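Local coordinates for forkhead-associated 1 (Saccharomyces cerevisiae, PDB 6C4U), which binds phosphothreonine peptides and, in this engineered form, recognises a phosphopeptide of the human transcription factor c-Myc, at residues 6-11 and 113-118; 36-41 and 61-66; 41-46 and 56-61; 71-76 and 94-99. One frame throughout, in Å; residues are numbered along the deposited sequence.

Interaction 1: residues 6-11 and 113-118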
loop_
_atom_site.group_PDB
_atom_site.type_symbol
_atom_site.label_atom_id
_atom_site.label_comp_id
_atom_site.label_asym_id
_atom_site.label_seq_id
_atom_site.Cartn_x
_atom_site.Cartn_y
_atom_site.Cartn_z
ATOM N N PHE F 6 7.812 -6.980 -0.606
ATOM C CA PHE F 6 6.487 -7.448 -0.212
ATOM C C PHE F 6 5.633 -7.712 -1.441
ATOM O O PHE F 6 5.978 -7.329 -2.561
ATOM C CB PHE F 6 5.781 -6.452 0.728
ATOM C CG PHE F 6 5.304 -5.183 0.050
ATOM C CD1 PHE F 6 6.196 -4.163 -0.272
ATOM C CD2 PHE F 6 3.965 -4.993 -0.236
ATOM C CE1 PHE F 6 5.754 -3.006 -0.912
ATOM C CE2 PHE F 6 3.530 -3.835 -0.869
ATOM C CZ PHE F 6 4.416 -2.858 -1.216
ATOM N N ARG F 7 4.501 -8.363 -1.193
ATOM C CA ARG F 7 3.613 -8.832 -2.237
ATOM C C ARG F 7 2.179 -8.514 -1.837
ATOM O O ARG F 7 1.814 -8.602 -0.665
ATOM C CB ARG F 7 3.824 -10.321 -2.399
ATOM C CG ARG F 7 2.781 -11.037 -3.230
ATOM C CD ARG F 7 3.142 -12.532 -3.350
ATOM N NE ARG F 7 4.252 -12.780 -4.268
ATOM C CZ ARG F 7 5.289 -13.617 -4.048
ATOM N NH1 ARG F 7 5.436 -14.246 -2.892
ATOM N NH2 ARG F 7 6.216 -13.741 -4.977
ATOM N N VAL F 8 1.372 -8.178 -2.835
ATOM C CA VAL F 8 0.012 -7.690 -2.613
ATOM C C VAL F 8 -0.964 -8.541 -3.380
ATOM O O VAL F 8 -0.900 -8.658 -4.596
ATOM C CB VAL F 8 -0.145 -6.220 -3.065
ATOM C CG1 VAL F 8 -1.557 -5.755 -2.991
ATOM C CG2 VAL F 8 0.707 -5.321 -2.206
ATOM N N ILE F 9 -1.885 -9.137 -2.635
ATOM C CA ILE F 9 -2.821 -10.130 -3.142
ATOM C C ILE F 9 -4.219 -9.624 -2.946
ATOM O O ILE F 9 -4.593 -9.189 -1.852
ATOM C CB ILE F 9 -2.625 -11.408 -2.278
ATOM C CG1 ILE F 9 -1.162 -11.819 -2.296
ATOM C CG2 ILE F 9 -3.459 -12.536 -2.758
ATOM C CD1 ILE F 9 -0.851 -12.856 -1.271
ATOM N N SER F 10 -5.081 -9.772 -3.979
ATOM C CA SER F 10 -6.479 -9.392 -3.914
ATOM C C SER F 10 -7.316 -10.591 -3.468
ATOM O O SER F 10 -7.119 -11.682 -3.999
ATOM C CB SER F 10 -6.926 -8.960 -5.272
ATOM O OG SER F 10 -8.243 -8.428 -5.313
ATOM N N THR F 11 -8.227 -10.360 -2.535
ATOM C CA THR F 11 -9.055 -11.387 -1.953
ATOM C C THR F 11 -10.167 -11.803 -2.911
ATOM O O THR F 11 -10.313 -12.990 -3.212
ATOM C CB THR F 11 -9.706 -10.862 -0.634
ATOM O OG1 THR F 11 -10.577 -9.735 -0.921
ATOM C CG2 THR F 11 -8.588 -10.499 0.390
ATOM N N LEU F 113 -12.939 -3.026 -1.794
ATOM C CA LEU F 113 -11.777 -3.648 -2.428
ATOM C C LEU F 113 -10.779 -3.964 -1.294
ATOM O O LEU F 113 -10.609 -3.173 -0.362
ATOM C CB LEU F 113 -11.213 -2.698 -3.453
ATOM C CG LEU F 113 -9.893 -3.116 -4.161
ATOM C CD1 LEU F 113 -9.796 -4.565 -4.636
ATOM C CD2 LEU F 113 -9.623 -2.180 -5.331
ATOM N N SER F 114 -10.198 -5.162 -1.354
ATOM C CA SER F 114 -9.453 -5.686 -0.203
ATOM C C SER F 114 -8.154 -6.310 -0.666
ATOM O O SER F 114 -8.154 -7.179 -1.555
ATOM C CB SER F 114 -10.282 -6.722 0.523
ATOM O OG SER F 114 -9.738 -7.013 1.789
ATOM N N LEU F 115 -7.047 -5.832 -0.093
ATOM C CA LEU F 115 -5.700 -6.250 -0.475
ATOM C C LEU F 115 -5.002 -6.805 0.758
ATOM O O LEU F 115 -5.249 -6.341 1.870
ATOM C CB LEU F 115 -4.895 -5.075 -0.990
ATOM C CG LEU F 115 -5.528 -4.162 -2.024
ATOM C CD1 LEU F 115 -4.463 -3.115 -2.435
ATOM C CD2 LEU F 115 -6.148 -4.912 -3.194
ATOM N N VAL F 116 -4.121 -7.779 0.560
ATOM C CA VAL F 116 -3.420 -8.393 1.674
ATOM C C VAL F 116 -1.923 -8.328 1.443
ATOM O O VAL F 116 -1.443 -8.668 0.352
ATOM C CB VAL F 116 -3.881 -9.849 1.883
ATOM C CG1 VAL F 116 -3.091 -10.524 2.993
ATOM C CG2 VAL F 116 -5.362 -9.859 2.242
ATOM N N ILE F 117 -1.198 -7.902 2.482
ATOM C CA ILE F 117 0.241 -7.695 2.372
ATOM C C ILE F 117 0.928 -8.935 2.865
ATOM O O ILE F 117 0.599 -9.435 3.966
ATOM C CB ILE F 117 0.727 -6.492 3.231
ATOM C CG1 ILE F 117 -0.116 -5.243 2.964
ATOM C CG2 ILE F 117 2.195 -6.182 2.972
ATOM C CD1 ILE F 117 -0.213 -4.864 1.509
ATOM N N PHE F 118 1.865 -9.424 2.048
ATOM C CA PHE F 118 2.675 -10.565 2.421
ATOM C C PHE F 118 4.098 -10.047 2.338
ATOM O O PHE F 118 4.561 -9.620 1.277
ATOM C CB PHE F 118 2.389 -11.773 1.554
ATOM C CG PHE F 118 3.340 -12.906 1.751
ATOM C CD1 PHE F 118 3.542 -13.540 2.995
ATOM C CD2 PHE F 118 4.007 -13.384 0.681
ATOM C CE1 PHE F 118 4.399 -14.591 3.118
ATOM C CE2 PHE F 118 4.890 -14.492 0.790
ATOM C CZ PHE F 118 5.080 -15.072 2.021
#
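Arg7 and Phe118 run alongside each other on one face of an antiparallel strand pair, and they illustrate how flat groups can meet without stacking. The guanidinium and phenyl planes are only 19° apart, yet NH1 of Arg7 comes to the rim of the ring, 3.7 Å from CE2 of Phe118, so the charge lies beside the ring and not over it. The bend at chi3 (-75°) turns the guanidinium back toward the Phe6 end of the strand, and NE forms a salt bridge with Asp19. Just past the strand end, Thr11 CG2 meets Val116 CG2, on the Arg7 face, at 3.8 Å, the two side chains crossing at about a right angle.

The other face is mostly aliphatic. Val8 divides its two methyls between neighbours: CG2 lies beside Ile117 CD1 at 3.9 Å, the two side chains pointing the same way, while CG1 meets Leu115 CB at 4.0 Å. Beside this face, the ring atom CD2 of Phe6 approaches CG2 of Ile117 at a slant, 3.9 Å away.

Between the faces, Arg7 and Phe118 form one hydrogen-bonded pair and Ile9 and Val116 the next. Arg7 N gives to Phe118 O at 2.8 Å and Phe118 N returns the bond to Arg7 O. A weak bond from Thr11 N to Ser114 O prolongs the pairing past the strand end.

Chemically, the pair is two-sided. Val8, Leu115 and Ile117 present hydrocarbon to the second sheet of the FHA sandwich, where Leu115 reaches Phe61 and Ile117 reaches Ile63, whereas the Arg7 face keeps its charge paired at a more accessible surface.

Interaction 2: residues 36-41 and 61-66; sequences KVWTFG and FQILLG
Phe40 sets its CB over one face of the Phe61 ring; the two planes, 13° apart, are displaced so that mainly the CB and CG end of Phe40 overlaps its partner. The centroids are 4.5 Å apart, and the slide brings the Phe40 CB methylene near the centre of the Phe61 face, 3.5 Å from its centroid, as a CH-pi contact. Phe61 reaches this place because its CG is tucked between the backbone N and the carbonyl carbon (chi1 64°), which swings the ring against Phe40. Ile63 CD1 meets the Phe40 ring at a slant, 3.6 Å from CE1. An alanine in place of Phe61 would probably deprive Phe40 of the aromatic surface against its CB and leave its ring freer to turn.

Trp38 continues this face: its CE3 edge lies near Ile63 O, and CZ3 lies 3.9 Å from Leu65 CB. On the reverse face Gln62 sends OE1 to the Thr39 methyl CG2, while its NE2 is bonded to Asn74. The backbones pair in antiparallel fashion, with Trp38 and Ile63 exchanging nearly straight bonds, Trp38 N to Ile63 O at 3.0 Å and Ile63 N to Trp38 O at 2.8 Å.

Within its own sheet the pair lies between strands 48-49 and 71-75. Its aromatic face looks across the sandwich, where Phe40 touches Leu115 on strand 112-119, Phe61 and Ile63 touch Ile102 on strand 101-105, and Trp38 meets Phe6 edge to face.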
loop_
_atom_site.group_PDB
_atom_site.type_symbol
_atom_site.label_atom_id
_atom_site.label_comp_id
_atom_site.label_asym_id
_atom_site.label_seq_id
_atom_site.Cartn_x
_atom_site.Cartn_y
_atom_site.Cartn_z
ATOM N N LYS F 36 11.977 3.951 0.249
ATOM C CA LYS F 36 11.213 3.817 -0.994
ATOM C C LYS F 36 9.719 4.013 -0.753
ATOM O O LYS F 36 9.221 3.731 0.354
ATOM C CB LYS F 36 11.478 2.433 -1.624
ATOM C CG LYS F 36 10.840 2.261 -2.989
ATOM C CD LYS F 36 11.598 1.320 -3.918
ATOM C CE LYS F 36 11.036 1.466 -5.334
ATOM N NZ LYS F 36 11.874 0.830 -6.377
ATOM N N VAL F 37 9.005 4.494 -1.776
ATOM C CA VAL F 37 7.566 4.723 -1.658
ATOM C C VAL F 37 6.784 4.171 -2.841
ATOM O O VAL F 37 7.092 4.458 -4.007
ATOM C CB VAL F 37 7.242 6.210 -1.539
ATOM C CG1 VAL F 37 5.731 6.438 -1.382
ATOM C CG2 VAL F 37 8.010 6.810 -0.370
ATOM N N TRP F 38 5.738 3.407 -2.536
ATOM C CA TRP F 38 4.827 2.901 -3.546
ATOM C C TRP F 38 3.471 3.520 -3.315
ATOM O O TRP F 38 3.032 3.616 -2.176
ATOM C CB TRP F 38 4.709 1.397 -3.418
ATOM C CG TRP F 38 5.978 0.680 -3.679
ATOM C CD1 TRP F 38 6.489 0.316 -4.897
ATOM C CD2 TRP F 38 6.911 0.239 -2.702
ATOM N NE1 TRP F 38 7.653 -0.349 -4.729
ATOM C CE2 TRP F 38 7.956 -0.392 -3.393
ATOM C CE3 TRP F 38 6.995 0.356 -1.326
ATOM C CZ2 TRP F 38 9.047 -0.968 -2.736
ATOM C CZ3 TRP F 38 8.099 -0.209 -0.673
ATOM C CH2 TRP F 38 9.108 -0.875 -1.396
ATOM N N THR F 39 2.801 3.928 -4.389
ATOM C CA THR F 39 1.472 4.521 -4.279
ATOM C C THR F 39 0.420 3.645 -4.927
ATOM O O THR F 39 0.676 2.969 -5.913
ATOM C CB THR F 39 1.400 5.906 -4.937
ATOM O OG1 THR F 39 1.690 5.785 -6.335
ATOM C CG2 THR F 39 2.400 6.844 -4.311
ATOM N N PHE F 40 -0.779 3.720 -4.369
ATOM C CA PHE F 40 -1.900 2.888 -4.715
ATOM C C PHE F 40 -3.037 3.854 -5.002
ATOM O O PHE F 40 -3.357 4.686 -4.155
ATOM C CB PHE F 40 -2.257 2.002 -3.509
ATOM C CG PHE F 40 -1.260 0.927 -3.227
ATOM C CD1 PHE F 40 -0.036 1.226 -2.651
ATOM C CD2 PHE F 40 -1.557 -0.408 -3.504
ATOM C CE1 PHE F 40 0.897 0.240 -2.421
ATOM C CE2 PHE F 40 -0.618 -1.396 -3.259
ATOM C CZ PHE F 40 0.604 -1.067 -2.722
ATOM N N GLY F 41 -3.652 3.763 -6.174
ATOM C CA GLY F 41 -4.782 4.642 -6.465
ATOM C C GLY F 41 -5.509 4.420 -7.775
ATOM O O GLY F 41 -5.145 3.539 -8.569
ATOM N N PHE F 61 -3.482 5.689 -1.139
ATOM C CA PHE F 61 -2.577 5.448 -0.007
ATOM C C PHE F 61 -1.192 5.115 -0.519
ATOM O O PHE F 61 -1.026 4.818 -1.698
ATOM C CB PHE F 61 -3.130 4.375 0.964
ATOM C CG PHE F 61 -3.259 2.992 0.369
ATOM C CD1 PHE F 61 -4.440 2.610 -0.274
ATOM C CD2 PHE F 61 -2.229 2.057 0.469
ATOM C CE1 PHE F 61 -4.562 1.355 -0.848
ATOM C CE2 PHE F 61 -2.360 0.788 -0.089
ATOM C CZ PHE F 61 -3.517 0.445 -0.741
ATOM N N GLN F 62 -0.206 5.218 0.366
ATOM C CA GLN F 62 1.160 4.884 0.027
ATOM C C GLN F 62 1.662 3.879 1.021
ATOM O O GLN F 62 1.191 3.829 2.170
ATOM C CB GLN F 62 2.075 6.120 0.108
ATOM C CG GLN F 62 1.496 7.394 -0.483
ATOM C CD GLN F 62 2.480 8.502 -0.614
ATOM O OE1 GLN F 62 3.000 8.722 -1.692
ATOM N NE2 GLN F 62 2.664 9.259 0.456
ATOM N N ILE F 63 2.630 3.085 0.583
ATOM C CA ILE F 63 3.352 2.187 1.460
ATOM C C ILE F 63 4.794 2.641 1.417
ATOM O O ILE F 63 5.344 2.872 0.348
ATOM C CB ILE F 63 3.163 0.711 1.045
ATOM C CG1 ILE F 63 1.705 0.316 1.305
ATOM C CG2 ILE F 63 4.121 -0.199 1.807
ATOM C CD1 ILE F 63 1.322 -1.069 0.865
ATOM N N LEU F 64 5.385 2.803 2.588
ATOM C CA LEU F 64 6.728 3.342 2.705
ATOM C C LEU F 64 7.658 2.280 3.244
ATOM O O LEU F 64 7.337 1.618 4.225
ATOM C CB LEU F 64 6.733 4.520 3.666
ATOM C CG LEU F 64 6.200 5.853 3.191
ATOM C CD1 LEU F 64 4.797 5.812 2.621
ATOM C CD2 LEU F 64 6.323 6.805 4.379
ATOM N N LEU F 65 8.820 2.153 2.627
ATOM C CA LEU F 65 9.870 1.293 3.156
ATOM C C LEU F 65 10.744 2.107 4.096
ATOM O O LEU F 65 11.439 3.001 3.660
ATOM C CB LEU F 65 10.719 0.687 2.033
ATOM C CG LEU F 65 11.892 -0.191 2.472
ATOM C CD1 LEU F 65 11.502 -1.306 3.418
ATOM C CD2 LEU F 65 12.540 -0.841 1.266
ATOM N N GLY F 66 10.693 1.785 5.382
ATOM C CA GLY F 66 11.518 2.404 6.423
ATOM C C GLY F 66 12.974 1.968 6.413
ATOM O O GLY F 66 13.349 1.021 5.726
#

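Interaction 3: residues 41-46 and 56-61; sequences GRNPAC and VSNKHF
Arg42 reaches over to Val56 and Asn58, joining two of the loops that, in the FHA fold, form the phosphopeptide-binding end of the sandwich. Its NE gives a hydrogen bond to Val56 O at 2.7 Å, nearly in line with the carbonyl, and NH2 adds a weak one to the same oxygen. The side chain leaves with CG opposite the backbone N (chi1 166°) and bends at chi3, which brings the guanidinium edge to Val56 O. Asn58 crosses it with its amide plane turned 67° away, OD1 lying over one guanidinium face.

The bound peptide sits directly against this group: Asn58 N and Ser57 OG bond to its modified side chain, presumably the phosphothreonine, and Arg42 packs on its backbone. A leucine in place of Arg42 would probably leave Val56 O without its side-chain donors and Asn58 OD1 without the guanidinium face it lies over.

Backbone bonds set these residues in place. Arg42 N gives an almost straight bond to Ser57 O at 3.0 Å, and Asn43 N binds Asn58 O at 3.1 Å on a lone pair. Gly41 CA also approaches Asn58 O, a position that suits glycine. Farther out, His60 ND1 accepts from Ser57 N while its NE2 is bonded to Gly80, and Ser57 OG also holds Thr78 N. The chain between Asn43 and Cys46 closes as a type I turn, within which Asn43 OD1 accepts from Ala45 N at 2.8 Å, an Asx turn.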
loop_
_atom_site.group_PDB
_atom_site.type_symbol
_atom_site.label_atom_id
_atom_site.label_comp_id
_atom_site.label_asym_id
_atom_site.label_seq_id
_atom_site.Cartn_x
_atom_site.Cartn_y
_atom_site.Cartn_z
ATOM N N GLY F 41 -3.652 3.763 -6.174
ATOM C CA GLY F 41 -4.782 4.642 -6.465
ATOM C C GLY F 41 -5.509 4.420 -7.775
ATOM O O GLY F 41 -5.145 3.539 -8.569
ATOM N N ARG F 42 -6.548 5.230 -7.979
ATOM C CA ARG F 42 -7.340 5.199 -9.207
ATOM C C ARG F 42 -6.525 5.619 -10.437
ATOM O O ARG F 42 -6.787 5.159 -11.548
ATOM C CB ARG F 42 -8.594 6.079 -9.054
ATOM C CG ARG F 42 -9.321 6.399 -10.355
ATOM C CD ARG F 42 -10.762 6.808 -10.134
ATOM N NE ARG F 42 -10.924 7.862 -9.127
ATOM C CZ ARG F 42 -10.813 9.171 -9.351
ATOM N NH1 ARG F 42 -10.519 9.659 -10.561
ATOM N NH2 ARG F 42 -10.988 10.022 -8.336
ATOM N N ASN F 43 -5.550 6.504 -10.233
ATOM C CA ASN F 43 -4.739 7.017 -11.320
ATOM C C ASN F 43 -3.739 5.926 -11.675
ATOM O O ASN F 43 -2.939 5.530 -10.820
ATOM C CB ASN F 43 -4.007 8.290 -10.875
ATOM C CG ASN F 43 -3.207 8.952 -11.998
ATOM O OD1 ASN F 43 -2.645 8.298 -12.876
ATOM N ND2 ASN F 43 -3.171 10.271 -11.970
ATOM N N PRO F 44 -3.751 5.455 -12.924
ATOM C CA PRO F 44 -2.818 4.395 -13.335
ATOM C C PRO F 44 -1.342 4.784 -13.342
ATOM O O PRO F 44 -0.491 3.920 -13.565
ATOM C CB PRO F 44 -3.273 4.055 -14.749
ATOM C CG PRO F 44 -3.894 5.314 -15.242
ATOM C CD PRO F 44 -4.601 5.885 -14.045
ATOM N N ALA F 45 -1.044 6.069 -13.131
ATOM C CA ALA F 45 0.319 6.516 -12.840
ATOM C C ALA F 45 0.884 5.889 -11.584
ATOM O O ALA F 45 2.108 5.792 -11.461
ATOM C CB ALA F 45 0.359 8.028 -12.691
ATOM N N CYS F 46 0.000 5.498 -10.653
ATOM C CA CYS F 46 0.403 4.845 -9.409
ATOM C C CYS F 46 1.171 3.561 -9.644
ATOM O O CYS F 46 1.178 3.011 -10.744
ATOM C CB CYS F 46 -0.823 4.532 -8.549
ATOM S SG CYS F 46 -1.756 5.979 -7.967
ATOM N N VAL F 56 -12.549 5.846 -5.146
ATOM C CA VAL F 56 -11.147 5.643 -4.838
ATOM C C VAL F 56 -10.417 6.887 -5.322
ATOM O O VAL F 56 -10.539 7.282 -6.483
ATOM C CB VAL F 56 -10.580 4.374 -5.506
ATOM C CG1 VAL F 56 -9.075 4.268 -5.291
ATOM C CG2 VAL F 56 -11.299 3.146 -4.957
ATOM N N SER F 57 -9.707 7.526 -4.401
ATOM C CA SER F 57 -8.841 8.660 -4.718
ATOM C C SER F 57 -7.749 8.302 -5.734
ATOM O O SER F 57 -7.294 7.159 -5.787
ATOM C CB SER F 57 -8.244 9.233 -3.417
ATOM O OG SER F 57 -9.263 9.476 -2.453
ATOM N N ASN F 58 -7.365 9.282 -6.547
ATOM C CA ASN F 58 -6.341 9.101 -7.588
ATOM C C ASN F 58 -5.039 8.602 -7.013
ATOM O O ASN F 58 -4.395 7.726 -7.598
ATOM C CB ASN F 58 -6.080 10.412 -8.332
ATOM C CG ASN F 58 -7.162 10.723 -9.320
ATOM O OD1 ASN F 58 -7.123 10.247 -10.461
ATOM N ND2 ASN F 58 -8.156 11.496 -8.886
ATOM N N LYS F 59 -4.643 9.212 -5.899
ATOM C CA LYS F 59 -3.587 8.680 -5.059
ATOM C C LYS F 59 -4.245 8.486 -3.706
ATOM O O LYS F 59 -4.552 9.451 -3.003
ATOM C CB LYS F 59 -2.364 9.600 -4.997
ATOM C CG LYS F 59 -1.547 9.625 -6.281
ATOM C CD LYS F 59 -0.040 9.739 -6.238
ATOM C CE LYS F 59 0.437 9.914 -7.695
ATOM N NZ LYS F 59 1.739 9.298 -8.140
ATOM N N HIS F 60 -4.481 7.221 -3.368
ATOM C CA HIS F 60 -5.316 6.844 -2.245
ATOM C C HIS F 60 -4.523 6.496 -0.993
ATOM O O HIS F 60 -4.866 6.927 0.099
ATOM C CB HIS F 60 -6.210 5.675 -2.646
ATOM C CG HIS F 60 -7.374 5.490 -1.734
ATOM N ND1 HIS F 60 -8.654 5.856 -2.078
ATOM C CD2 HIS F 60 -7.442 5.009 -0.469
ATOM C CE1 HIS F 60 -9.466 5.598 -1.065
ATOM N NE2 HIS F 60 -8.754 5.087 -0.073
ATOM N N PHE F 61 -3.482 5.689 -1.139
ATOM C CA PHE F 61 -2.577 5.448 -0.007
ATOM C C PHE F 61 -1.192 5.115 -0.519
ATOM O O PHE F 61 -1.026 4.818 -1.698
ATOM C CB PHE F 61 -3.130 4.375 0.964
ATOM C CG PHE F 61 -3.259 2.992 0.369
ATOM C CD1 PHE F 61 -4.440 2.610 -0.274
ATOM C CD2 PHE F 61 -2.229 2.057 0.469
ATOM C CE1 PHE F 61 -4.562 1.355 -0.848
ATOM C CE2 PHE F 61 -2.360 0.788 -0.089
ATOM C CZ PHE F 61 -3.517 0.445 -0.741
#

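Interaction 4: residues 71-76 and 94-99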
loop_
_atom_site.group_PDB
_atom_site.type_symbol
_atom_site.label_atom_id
_atom_site.label_comp_id
_atom_site.label_asym_id
_atom_site.label_seq_id
_atom_site.Cartn_x
_atom_site.Cartn_y
_atom_site.Cartn_z
ATOM N N LEU F 71 7.504 -1.682 6.846
ATOM C CA LEU F 71 6.615 -1.001 5.927
ATOM C C LEU F 71 5.623 -0.169 6.714
ATOM O O LEU F 71 5.172 -0.571 7.774
ATOM C CB LEU F 71 5.898 -2.008 5.056
ATOM C CG LEU F 71 6.797 -2.936 4.237
ATOM C CD1 LEU F 71 6.027 -4.023 3.537
ATOM C CD2 LEU F 71 7.670 -2.129 3.273
ATOM N N LEU F 72 5.267 0.980 6.171
ATOM C CA LEU F 72 4.316 1.888 6.780
ATOM C C LEU F 72 3.224 2.238 5.793
ATOM O O LEU F 72 3.492 2.359 4.599
ATOM C CB LEU F 72 5.028 3.163 7.205
ATOM C CG LEU F 72 6.066 2.985 8.296
ATOM C CD1 LEU F 72 6.958 4.215 8.299
ATOM C CD2 LEU F 72 5.430 2.822 9.667
ATOM N N LEU F 73 2.020 2.451 6.315
ATOM C CA LEU F 73 0.856 2.789 5.507
ATOM C C LEU F 73 0.400 4.244 5.753
ATOM O O LEU F 73 0.055 4.608 6.887
ATOM C CB LEU F 73 -0.268 1.796 5.816
ATOM C CG LEU F 73 -1.670 2.162 5.303
ATOM C CD1 LEU F 73 -1.733 2.113 3.796
ATOM C CD2 LEU F 73 -2.717 1.252 5.869
ATOM N N ASN F 74 0.373 5.046 4.680
ATOM C CA ASN F 74 -0.011 6.465 4.731
ATOM C C ASN F 74 -1.357 6.611 4.012
ATOM O O ASN F 74 -1.396 6.527 2.781
ATOM C CB ASN F 74 1.120 7.332 4.067
ATOM C CG ASN F 74 0.979 8.852 4.300
ATOM O OD1 ASN F 74 1.459 9.681 3.492
ATOM N ND2 ASN F 74 0.365 9.230 5.421
ATOM N N ASP F 75 -2.463 6.793 4.742
ATOM C CA ASP F 75 -3.731 7.159 4.049
ATOM C C ASP F 75 -3.632 8.588 3.522
ATOM O O ASP F 75 -3.242 9.469 4.272
ATOM C CB ASP F 75 -4.974 7.062 4.959
ATOM C CG ASP F 75 -6.263 7.501 4.236
ATOM O OD1 ASP F 75 -6.389 7.173 3.039
ATOM O OD2 ASP F 75 -7.140 8.187 4.830
ATOM N N ILE F 76 -3.987 8.818 2.261
ATOM C CA ILE F 76 -3.977 10.175 1.677
ATOM C C ILE F 76 -5.207 10.382 0.799
ATOM O O ILE F 76 -5.163 11.032 -0.261
ATOM C CB ILE F 76 -2.676 10.463 0.897
ATOM C CG1 ILE F 76 -2.470 9.472 -0.245
ATOM C CG2 ILE F 76 -1.481 10.384 1.839
ATOM C CD1 ILE F 76 -1.323 9.808 -1.167
ATOM N N GLN F 94 1.130 4.292 9.749
ATOM C CA GLN F 94 0.848 3.065 10.533
ATOM C C GLN F 94 1.734 1.893 10.120
ATOM O O GLN F 94 1.913 1.656 8.923
ATOM C CB GLN F 94 -0.614 2.644 10.371
ATOM C CG GLN F 94 -1.639 3.751 10.588
ATOM C CD GLN F 94 -1.725 4.247 12.008
ATOM O OE1 GLN F 94 -0.955 3.849 12.877
ATOM N NE2 GLN F 94 -2.706 5.131 12.257
ATOM N N LEU F 95 2.251 1.154 11.104
ATOM C CA LEU F 95 3.119 -0.010 10.851
ATOM C C LEU F 95 2.338 -1.162 10.229
ATOM O O LEU F 95 1.270 -1.515 10.728
ATOM C CB LEU F 95 3.728 -0.517 12.166
ATOM C CG LEU F 95 4.905 -1.496 11.973
ATOM C CD1 LEU F 95 6.223 -0.762 11.634
ATOM C CD2 LEU F 95 5.081 -2.357 13.207
ATOM N N LEU F 96 2.869 -1.736 9.157
ATOM C CA LEU F 96 2.278 -2.908 8.522
ATOM C C LEU F 96 2.936 -4.164 9.055
ATOM O O LEU F 96 4.155 -4.321 8.997
ATOM C CB LEU F 96 2.418 -2.877 7.006
ATOM C CG LEU F 96 1.590 -1.825 6.294
ATOM C CD1 LEU F 96 1.969 -1.794 4.829
ATOM C CD2 LEU F 96 0.120 -2.132 6.422
ATOM N N SER F 97 2.094 -5.034 9.625
ATOM C CA SER F 97 2.479 -6.363 10.058
ATOM C C SER F 97 2.219 -7.357 8.919
ATOM O O SER F 97 1.446 -7.089 7.982
ATOM C CB SER F 97 1.690 -6.784 11.300
ATOM O OG SER F 97 1.658 -5.767 12.290
ATOM N N GLN F 98 2.878 -8.504 9.026
ATOM C CA GLN F 98 2.622 -9.641 8.156
ATOM C C GLN F 98 1.140 -9.989 8.024
ATOM O O GLN F 98 0.405 -9.965 9.012
ATOM C CB GLN F 98 3.442 -10.847 8.618
ATOM C CG GLN F 98 3.236 -12.086 7.796
ATOM C CD GLN F 98 3.655 -11.919 6.347
ATOM O OE1 GLN F 98 4.696 -12.361 5.929
ATOM N NE2 GLN F 98 2.908 -11.117 5.566
ATOM N N GLY F 99 0.701 -10.262 6.795
ATOM C CA GLY F 99 -0.674 -10.649 6.558
ATOM C C GLY F 99 -1.735 -9.594 6.794
ATOM O O GLY F 99 -2.906 -9.941 6.877
#
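Strands 71-75 and 94-96 pair antiparallel at 134°, Leu73 and Gln94 forming a hydrogen-bonded pair in which Leu73 N gives to Gln94 O at 2.7 Å and Gln94 N returns to Leu73 O at 3.1 Å, while two residues along Leu96 N bonds to Leu71 O at 2.9 Å.

Leu96 carries the side-chain contact by dividing its branches: CD1 meets Leu71 CB at 3.9 Å and CD2 meets Leu73 CB at 4.0 Å. With CG opposite its own carbonyl carbon (chi1 -69°), it straddles two residues of the facing strand. On the reverse face Leu72 and Leu95 approach more loosely, CD2 of Leu72 standing 4.2 Å from CD1 of Leu95. Gln94 keeps its methylenes beside Leu73 O, but its chain turns at chi2 and leads the amide away.

Across the segments the side chains thus meet through hydrocarbon, and the polar exchange is left to the backbone. The face bearing Leu71, Leu73 and Leu96 joins the sandwich interior, Leu73 touching Phe61 and Leu71 touching Phe6, which implies that dispersion and burial, with three main-chain bonds, hold this edge strand to its sheet.

Interactions 2 and 4 belong to one sheet, joined by strands 61-66 and 71-75 through a bond of 2.8 Å from Leu64 N to Leu72 O. Interaction 1 lies in the opposing sheet, its centre about 14 Å from that of interaction 2, and the sheets meet where Phe6 CE2 comes 3.9 Å from Ile63 CD1. Interaction 3 shares Gly41 and Phe61 with interaction 2, and a classic bulge, in which His60 and Phe61 both face Phe40, carries the strand pair into the loops. Interaction 3 contributes contacts to the bound peptide, and these lie on loops at one end of the sandwich, away from interaction 4, whose centre is about 17 Å from its own.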